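Local coordinates for protein ectonucleoside triphosphate diphosphohydrolase 4 (Homo sapiens, PDB 6WG5) that belongs to the GDA1/CD39 family of nucleoside phosphatases, which falls in the same structural clan as the actin-like ATPases, at residues S385-C390 and A447-V452; G399-A404 and V452-F457. One frame throughout, in Å; residues are numbered along the deposited sequence.

Contact 1: residues S385-C390 and A447-V452; sequences SEFYYC and AWMFEV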
loop_
_atom_site.group_PDB
_atom_site.type_symbol
_atom_site.label_atom_id
_atom_site.label_comp_id
_atom_site.label_asym_id
_atom_site.label_seq_id
_atom_site.Cartn_x
_atom_site.Cartn_y
_atom_site.Cartn_z
ATOM N N SER A 385 1.114 8.133 1.329
ATOM C CA SER A 385 0.290 8.637 2.433
ATOM C C SER A 385 1.108 9.640 3.240
ATOM O O SER A 385 1.596 10.619 2.651
ATOM C CB SER A 385 -0.255 7.442 3.215
ATOM O OG SER A 385 -1.188 6.718 2.434
ATOM N N GLU A 386 1.279 9.457 4.552
ATOM C CA GLU A 386 1.929 10.474 5.373
ATOM C C GLU A 386 3.331 10.804 4.880
ATOM O O GLU A 386 3.794 11.937 5.056
ATOM C CB GLU A 386 1.981 10.013 6.830
ATOM C CG GLU A 386 0.619 9.908 7.489
ATOM C CD GLU A 386 -0.091 11.245 7.570
ATOM O OE1 GLU A 386 0.604 12.283 7.633
ATOM O OE2 GLU A 386 -1.342 11.258 7.566
ATOM N N PHE A 387 4.028 9.839 4.274
ATOM C CA PHE A 387 5.350 10.130 3.730
ATOM C C PHE A 387 5.293 11.262 2.711
ATOM O O PHE A 387 6.255 12.027 2.580
ATOM C CB PHE A 387 5.953 8.875 3.102
ATOM C CG PHE A 387 6.410 7.859 4.106
ATOM C CD1 PHE A 387 7.599 8.036 4.795
ATOM C CD2 PHE A 387 5.652 6.726 4.364
ATOM C CE1 PHE A 387 8.024 7.103 5.726
ATOM C CE2 PHE A 387 6.071 5.791 5.292
ATOM C CZ PHE A 387 7.259 5.980 5.972
ATOM N N TYR A 388 4.180 11.390 1.990
ATOM C CA TYR A 388 3.997 12.496 1.061
ATOM C C TYR A 388 3.361 13.709 1.730
ATOM O O TYR A 388 3.803 14.841 1.510
ATOM C CB TYR A 388 3.136 12.046 -0.122
ATOM C CG TYR A 388 2.953 13.110 -1.177
ATOM C CD1 TYR A 388 3.950 13.370 -2.106
ATOM C CD2 TYR A 388 1.784 13.857 -1.245
ATOM C CE1 TYR A 388 3.788 14.340 -3.077
ATOM C CE2 TYR A 388 1.613 14.832 -2.211
ATOM C CZ TYR A 388 2.619 15.069 -3.124
ATOM O OH TYR A 388 2.458 16.039 -4.089
ATOM N N TYR A 389 2.328 13.493 2.548
ATOM C CA TYR A 389 1.656 14.611 3.203
ATOM C C TYR A 389 2.608 15.366 4.126
ATOM O O TYR A 389 2.536 16.595 4.230
ATOM C CB TYR A 389 0.445 14.104 3.985
ATOM C CG TYR A 389 -0.579 13.381 3.142
ATOM C CD1 TYR A 389 -0.887 13.815 1.860
ATOM C CD2 TYR A 389 -1.238 12.259 3.627
ATOM C CE1 TYR A 389 -1.824 13.156 1.087
ATOM C CE2 TYR A 389 -2.175 11.593 2.860
ATOM C CZ TYR A 389 -2.464 12.046 1.593
ATOM O OH TYR A 389 -3.396 11.387 0.826
ATOM N N CYS A 390 3.509 14.651 4.800
ATOM C CA CYS A 390 4.423 15.285 5.741
ATOM C C CYS A 390 5.600 15.972 5.061
ATOM O O CYS A 390 6.292 16.761 5.715
ATOM C CB CYS A 390 4.947 14.255 6.743
ATOM S SG CYS A 390 3.710 13.684 7.936
ATOM N N ALA A 447 7.941 14.199 12.686
ATOM C CA ALA A 447 8.938 13.551 13.533
ATOM C C ALA A 447 8.708 12.048 13.602
ATOM O O ALA A 447 9.663 11.264 13.554
ATOM C CB ALA A 447 8.902 14.155 14.933
ATOM N N TRP A 448 7.449 11.630 13.729
ATOM C CA TRP A 448 7.132 10.208 13.702
ATOM C C TRP A 448 7.559 9.588 12.377
ATOM O O TRP A 448 8.175 8.516 12.348
ATOM C CB TRP A 448 5.634 10.015 13.942
ATOM C CG TRP A 448 5.192 8.588 13.926
ATOM C CD1 TRP A 448 4.440 7.974 12.967
ATOM C CD2 TRP A 448 5.467 7.592 14.919
ATOM N NE1 TRP A 448 4.225 6.658 13.303
ATOM C CE2 TRP A 448 4.847 6.398 14.495
ATOM C CE3 TRP A 448 6.175 7.594 16.124
ATOM C CZ2 TRP A 448 4.919 5.218 15.228
ATOM C CZ3 TRP A 448 6.242 6.421 16.855
ATOM C CH2 TRP A 448 5.618 5.249 16.404
ATOM N N MET A 449 7.249 10.259 11.268
ATOM C CA MET A 449 7.700 9.792 9.960
ATOM C C MET A 449 9.213 9.618 9.941
ATOM O O MET A 449 9.730 8.598 9.474
ATOM C CB MET A 449 7.263 10.785 8.880
ATOM C CG MET A 449 7.302 10.236 7.465
ATOM S SD MET A 449 7.925 11.436 6.265
ATOM C CE MET A 449 9.689 11.232 6.487
ATOM N N PHE A 450 9.939 10.613 10.456
ATOM C CA PHE A 450 11.396 10.576 10.413
ATOM C C PHE A 450 11.947 9.410 11.223
ATOM O O PHE A 450 12.894 8.740 10.796
ATOM C CB PHE A 450 11.956 11.902 10.929
ATOM C CG PHE A 450 13.452 11.998 10.856
ATOM C CD1 PHE A 450 14.071 12.519 9.735
ATOM C CD2 PHE A 450 14.240 11.571 11.912
ATOM C CE1 PHE A 450 15.448 12.609 9.665
ATOM C CE2 PHE A 450 15.617 11.658 11.848
ATOM C CZ PHE A 450 16.222 12.179 10.723
ATOM N N GLU A 451 11.367 9.155 12.398
ATOM C CA GLU A 451 11.894 8.126 13.288
ATOM C C GLU A 451 11.517 6.726 12.821
ATOM O O GLU A 451 12.357 5.821 12.835
ATOM C CB GLU A 451 11.394 8.363 14.713
ATOM C CG GLU A 451 12.060 9.537 15.406
ATOM C CD GLU A 451 13.540 9.306 15.638
ATOM O OE1 GLU A 451 13.955 8.131 15.694
ATOM O OE2 GLU A 451 14.293 10.294 15.757
ATOM N N VAL A 452 10.258 6.520 12.429
ATOM C CA VAL A 452 9.853 5.235 11.864
ATOM C C VAL A 452 10.780 4.851 10.720
ATOM O O VAL A 452 11.197 3.693 10.594
ATOM C CB VAL A 452 8.384 5.299 11.404
ATOM C CG1 VAL A 452 7.990 4.041 10.632
ATOM C CG2 VAL A 452 7.469 5.492 12.597
#
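Met449 reaches across from helix 436-456 to the ring of Phe387, its CG lying 3.5 Å from Phe387 CD1. The methionine starts with CG anti to its backbone N (chi1 -163°), which sends the chain out from its own helix; bends at chi2 and chi3 then swing the thioether along the start of helix 386-392. As a result SD lies 3.8 Å from Phe387 CA, so the sulfur meets the backbone of the opposite helix as well as the ring. Measured to the centroid of the Phe387 ring, Met449 SD is 4.8 Å away and 58° off the normal, a Met-aromatic contact of oblique geometry. Phe387 offers the CD1-CE1 flank of its ring.

The short helix segments run in broadly opposed directions but are strongly inclined, at 131°, with their axes 10.1 Å apart at closest approach. In the fold, helix 386-392 follows directly on strand 381-385 of a six-stranded mixed sheet, and Phe387 also touches Leu223 and Met225 of the neighbouring strand 221-225. The ring thus bridges sheet and helix 436-456.

One turn further along, Cys390 CB comes within 4.1 Å of Met449 SD, giving the sulfur a second apolar neighbour. Glu386 begins the same helix, but its carboxylate is engaged elsewhere, OE1 forming a salt bridge with Arg438, near the start of helix 436-456.

Contact 2: residues G399-A404 and V452-F457; sequences GDYNAA and VFHRGF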
loop_
_atom_site.group_PDB
_atom_site.type_symbol
_atom_site.label_atom_id
_atom_site.label_comp_id
_atom_site.label_asym_id
_atom_site.label_seq_id
_atom_site.Cartn_x
_atom_site.Cartn_y
_atom_site.Cartn_z
ATOM N N GLY A 399 8.425 14.393 -3.093
ATOM C CA GLY A 399 9.293 13.821 -4.103
ATOM C C GLY A 399 10.538 13.197 -3.507
ATOM O O GLY A 399 10.466 12.535 -2.468
ATOM N N ASP A 400 11.685 13.408 -4.147
ATOM C CA ASP A 400 12.929 12.828 -3.660
ATOM C C ASP A 400 13.219 13.314 -2.246
ATOM O O ASP A 400 13.318 14.521 -1.998
ATOM C CB ASP A 400 14.081 13.183 -4.599
ATOM C CG ASP A 400 13.951 12.518 -5.958
ATOM O OD1 ASP A 400 13.128 11.587 -6.092
ATOM O OD2 ASP A 400 14.681 12.920 -6.890
ATOM N N TYR A 401 13.354 12.367 -1.326
ATOM C CA TYR A 401 13.571 12.679 0.077
ATOM C C TYR A 401 15.036 12.992 0.343
ATOM O O TYR A 401 15.935 12.356 -0.214
ATOM C CB TYR A 401 13.120 11.500 0.940
ATOM C CG TYR A 401 13.447 11.630 2.407
ATOM C CD1 TYR A 401 12.647 12.387 3.250
ATOM C CD2 TYR A 401 14.545 10.980 2.954
ATOM C CE1 TYR A 401 12.934 12.503 4.592
ATOM C CE2 TYR A 401 14.842 11.090 4.299
ATOM C CZ TYR A 401 14.032 11.852 5.112
ATOM O OH TYR A 401 14.315 11.967 6.451
ATOM N N ASN A 402 15.272 13.985 1.198
ATOM C CA ASN A 402 16.616 14.340 1.646
ATOM C C ASN A 402 16.527 14.695 3.123
ATOM O O ASN A 402 15.894 15.692 3.486
ATOM C CB ASN A 402 17.187 15.502 0.835
ATOM C CG ASN A 402 18.568 15.912 1.302
ATOM O OD1 ASN A 402 18.711 16.658 2.270
ATOM N ND2 ASN A 402 19.596 15.427 0.615
ATOM N N ALA A 403 17.160 13.883 3.972
ATOM C CA ALA A 403 17.010 14.046 5.415
ATOM C C ALA A 403 17.397 15.453 5.858
ATOM O O ALA A 403 16.650 16.113 6.588
ATOM C CB ALA A 403 17.849 13.001 6.148
ATOM N N ALA A 404 18.566 15.928 5.426
ATOM C CA ALA A 404 19.032 17.244 5.856
ATOM C C ALA A 404 18.018 18.325 5.509
ATOM O O ALA A 404 17.645 19.139 6.362
ATOM C CB ALA A 404 20.388 17.556 5.220
ATOM N N VAL A 452 10.258 6.520 12.429
ATOM C CA VAL A 452 9.853 5.235 11.864
ATOM C C VAL A 452 10.780 4.851 10.720
ATOM O O VAL A 452 11.197 3.693 10.594
ATOM C CB VAL A 452 8.384 5.299 11.404
ATOM C CG1 VAL A 452 7.990 4.041 10.632
ATOM C CG2 VAL A 452 7.469 5.492 12.597
ATOM N N PHE A 453 11.124 5.822 9.876
ATOM C CA PHE A 453 11.934 5.545 8.696
ATOM C C PHE A 453 13.375 5.224 9.075
ATOM O O PHE A 453 13.906 4.172 8.701
ATOM C CB PHE A 453 11.871 6.747 7.750
ATOM C CG PHE A 453 12.578 6.542 6.438
ATOM C CD1 PHE A 453 12.156 5.565 5.550
ATOM C CD2 PHE A 453 13.645 7.349 6.081
ATOM C CE1 PHE A 453 12.801 5.384 4.339
ATOM C CE2 PHE A 453 14.293 7.174 4.871
ATOM C CZ PHE A 453 13.868 6.191 3.999
ATOM N N HIS A 454 14.023 6.112 9.831
ATOM C CA HIS A 454 15.463 6.022 10.041
ATOM C C HIS A 454 15.865 5.155 11.226
ATOM O O HIS A 454 17.015 4.709 11.274
ATOM C CB HIS A 454 16.056 7.419 10.226
ATOM C CG HIS A 454 16.106 8.221 8.964
ATOM N ND1 HIS A 454 16.891 7.864 7.889
ATOM C CD2 HIS A 454 15.468 9.358 8.602
ATOM C CE1 HIS A 454 16.732 8.745 6.918
ATOM N NE2 HIS A 454 15.875 9.663 7.327
ATOM N N ARG A 455 14.970 4.912 12.182
ATOM C CA ARG A 455 15.319 4.076 13.326
ATOM C C ARG A 455 14.321 2.942 13.510
ATOM O O ARG A 455 14.664 1.895 14.068
ATOM C CB ARG A 455 15.418 4.920 14.599
ATOM C CG ARG A 455 16.831 5.430 14.851
ATOM C CD ARG A 455 17.043 5.913 16.277
ATOM N NE ARG A 455 16.415 7.206 16.529
ATOM C CZ ARG A 455 16.746 8.015 17.532
ATOM N NH1 ARG A 455 17.708 7.673 18.378
ATOM N NH2 ARG A 455 16.120 9.174 17.686
ATOM N N GLY A 456 13.091 3.130 13.048
ATOM C CA GLY A 456 12.153 2.031 13.005
ATOM C C GLY A 456 12.607 0.990 12.004
ATOM O O GLY A 456 12.831 -0.172 12.358
ATOM N N PHE A 457 12.765 1.410 10.747
ATOM C CA PHE A 457 13.205 0.532 9.673
ATOM C C PHE A 457 14.699 0.634 9.392
ATOM O O PHE A 457 15.213 -0.140 8.578
ATOM C CB PHE A 457 12.423 0.841 8.390
ATOM C CG PHE A 457 10.940 0.608 8.510
ATOM C CD1 PHE A 457 10.449 -0.566 9.054
ATOM C CD2 PHE A 457 10.038 1.568 8.082
ATOM C CE1 PHE A 457 9.088 -0.781 9.161
ATOM C CE2 PHE A 457 8.675 1.360 8.191
ATOM C CZ PHE A 457 8.201 0.184 8.731
#
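Tyr401 turns a face of its ring toward the edge of Phe453 in an offset edge-to-face pair, with centroids 5.6 Å apart and planes at 76°. The nearest atoms of this pair are the two CE2 carbons, Tyr401 CE2 and Phe453 CE2, at 4.0 Å. With CG anti to the backbone N, Tyr401 extends toward helix 436-456, where its hydroxyl finds His454 coming from the opposite direction.

Tyr401 OH and His454 NE2 share a hydrogen bond of 2.9 Å, which either side could donate. The oxygen sits in the plane of the imidazole, and NE2 lies near the plane of the phenol. The two rings therefore meet rim to rim, tilted by 38°, without either covering the other. His454 places its CG beside the backbone N (chi1 -72°), and its ND1 bonds to the carbonyl oxygen of Phe459. Bonds at both ring nitrogens should fix the rotation of the imidazole.

Phe453 also presses on its neighbour in sequence: its CD2 stands 3.4 Å above the plane of the His454 ring, over the centre. Ala403 CB comes within 4.1 Å of His454 NE2, a van der Waals approach oblique to the ring.

The backbone of Tyr401 hydrogen-bonds with Leu466 of strand 466-468, an outermost strand of the sheet, and Asn402 caps the following helix through Lys405 N. The arrangement is an aromatic cluster of Tyr401, Phe453 and His454, joining the loop before helix 403-414 to the last turn of helix 436-456.

Contacts 1 and 2 occupy successive turns of one helix, 436-456, and share Val452; their centres are 8 Å apart. A probable hydrogen bond of 2.8 Å from Gly456 N back to Glu451 O, five residues earlier, ties the two segments together near the helix end. Side chains connect them too: the methyl CE of Met449, central to contact 1, lies 4.0 Å from Tyr401 CE1 of contact 2, and the ring of Phe450 packs on Tyr401. Helix 386-392 and the loop leading into helix 403-414 both pack on the same later helix. Both contacts are buried, and strand 221-225 touches Phe387 in one and Phe453 in the other.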